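PDB 6Y01: p450 cytochrome, putative from Rippkaea orientalis, which probably binds the molybdenum cofactor and serves as its carrier, using a Rossmann-type fold of the SLOG family. Local coordinates for residues 102-105 with 106-110. Residues are numbered along the deposited sequence; the frame is centred on the assembly and turned at random.
Sequences NNIN and VLSSD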
loop_
_atom_site.group_PDB
_atom_site.type_symbol
_atom_site.label_atom_id
_atom_site.label_comp_id
_atom_site.label_asym_id
_atom_site.label_seq_id
_atom_site.Cartn_x
_atom_site.Cartn_y
_atom_site.Cartn_z
ATOM N N ASN D 102 -2.529 5.540 -6.326
ATOM C CA ASN D 102 -2.527 6.936 -6.765
ATOM C C ASN D 102 -1.363 7.683 -6.082
ATOM O O ASN D 102 -0.769 8.586 -6.654
ATOM C CB ASN D 102 -3.905 7.573 -6.471
ATOM C CG ASN D 102 -5.026 6.987 -7.307
ATOM O OD1 ASN D 102 -4.793 6.083 -8.035
ATOM N ND2 ASN D 102 -6.258 7.517 -7.227
ATOM N N ASN D 103 -1.041 7.310 -4.827
ATOM C CA ASN D 103 0.019 8.013 -4.099
ATOM C C ASN D 103 1.377 7.716 -4.744
ATOM O O ASN D 103 2.232 8.578 -4.762
ATOM C CB ASN D 103 -0.004 7.722 -2.580
ATOM C CG ASN D 103 0.591 8.880 -1.784
ATOM O OD1 ASN D 103 0.276 10.063 -1.967
ATOM N ND2 ASN D 103 1.423 8.536 -0.823
ATOM N N ILE D 104 1.563 6.500 -5.264
ATOM C CA ILE D 104 2.820 6.158 -5.953
ATOM C C ILE D 104 2.952 7.002 -7.204
ATOM O O ILE D 104 4.055 7.523 -7.457
ATOM C CB ILE D 104 2.840 4.662 -6.312
ATOM C CG1 ILE D 104 2.698 3.812 -5.042
ATOM C CG2 ILE D 104 4.113 4.347 -7.085
ATOM C CD1 ILE D 104 2.623 2.356 -5.309
ATOM N N ASN D 105 1.838 7.179 -7.923
ATOM C CA ASN D 105 1.904 7.988 -9.162
ATOM C C ASN D 105 2.468 9.367 -8.850
ATOM O O ASN D 105 3.281 9.917 -9.540
ATOM C CB ASN D 105 0.524 8.173 -9.813
ATOM C CG ASN D 105 -0.137 6.881 -10.268
ATOM O OD1 ASN D 105 0.436 5.869 -10.181
ATOM N ND2 ASN D 105 -1.417 6.927 -10.661
ATOM N N VAL D 106 1.948 9.959 -7.751
ATOM C CA VAL D 106 2.315 11.370 -7.459
ATOM C C VAL D 106 3.688 11.469 -6.836
ATOM O O VAL D 106 4.439 12.379 -7.195
ATOM C CB VAL D 106 1.210 12.157 -6.774
ATOM C CG1 VAL D 106 -0.109 12.073 -7.568
ATOM C CG2 VAL D 106 1.080 11.714 -5.365
ATOM N N LEU D 107 4.045 10.535 -5.957
ATOM C CA LEU D 107 5.376 10.592 -5.342
ATOM C C LEU D 107 6.491 10.348 -6.372
ATOM O O LEU D 107 7.602 10.833 -6.191
ATOM C CB LEU D 107 5.480 9.559 -4.229
ATOM C CG LEU D 107 4.631 9.878 -2.967
ATOM C CD1 LEU D 107 4.740 8.690 -2.016
ATOM C CD2 LEU D 107 5.095 11.161 -2.322
ATOM N N SER D 108 6.180 9.587 -7.423
ATOM C CA SER D 108 7.184 9.220 -8.450
ATOM C C SER D 108 7.356 10.285 -9.525
ATOM O O SER D 108 8.295 10.171 -10.321
ATOM C CB SER D 108 6.757 7.907 -9.061
ATOM O OG SER D 108 6.689 6.850 -8.148
ATOM N N SER D 109 6.439 11.216 -9.633
ATOM C CA SER D 109 6.409 12.210 -10.712
ATOM C C SER D 109 7.196 13.449 -10.304
ATOM O O SER D 109 7.098 13.895 -9.137
ATOM C CB SER D 109 5.005 12.595 -11.048
ATOM O OG SER D 109 4.235 11.522 -11.561
ATOM N N ASP D 110 7.972 14.017 -11.204
ATOM C CA ASP D 110 8.589 15.335 -10.980
ATOM C C ASP D 110 7.547 16.440 -11.114
ATOM O O ASP D 110 7.620 17.446 -10.395
ATOM C CB ASP D 110 9.761 15.527 -11.938
ATOM C CG ASP D 110 10.867 14.554 -11.636
ATOM O OD1 ASP D 110 11.276 14.453 -10.426
ATOM O OD2 ASP D 110 11.296 13.893 -12.533
#
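S108 grips the carbonyl of I104 twice, in the short helix 102-108. Its amide N lies 3.0 Å from I104 O in the ordinary helical bond, and its hydroxyl OG comes to 2.8 Å from the same oxygen, the two donors arriving from opposite faces of the carbonyl plane. Serine suits this place because its short side chain, with OG beside its own backbone N (chi1 -61°), folds back on the carbonyl one turn earlier; OG also touches I104 CG2. S109 does likewise one residue on: its short side chain reaches the carbonyl four residues back, OG donating to N105 O at 2.8 Å from 22° out of the carbonyl plane. Farther back, the amides of V106 and L107 bond to N102 O and N103 O, the latter at 2.9 Å. On that flank L107 CD1 lies 3.5 Å from N103 ND2 in van der Waals packing, while V106 CG2 lies beside N103 OD1, the two side chains crossing nearly at right angles. Asparagine suits 103 because its side-chain carboxamide is held at OD1 by a hydrogen bond from N131 ND2. S108 OG is itself bonded to the backbone N of V94 of a second subunit, so an alanine here would probably leave that amide without its acceptor and I104 O with one donor fewer. I104 packs on I93 of this subunit, and leucine suits 107 by packing on its V94. Within the chain, N102 bonds to S123 of helix 119-130, which V106 meets at A128, while N105 and S108 rest on L50. The helix thus lies against strands 48-51 and 73-77, with helix 119-130 alongside, and leads into strand 111-115 through D110, whose OD2 accepts from the backbone N of I17 at the start of strand 17-21.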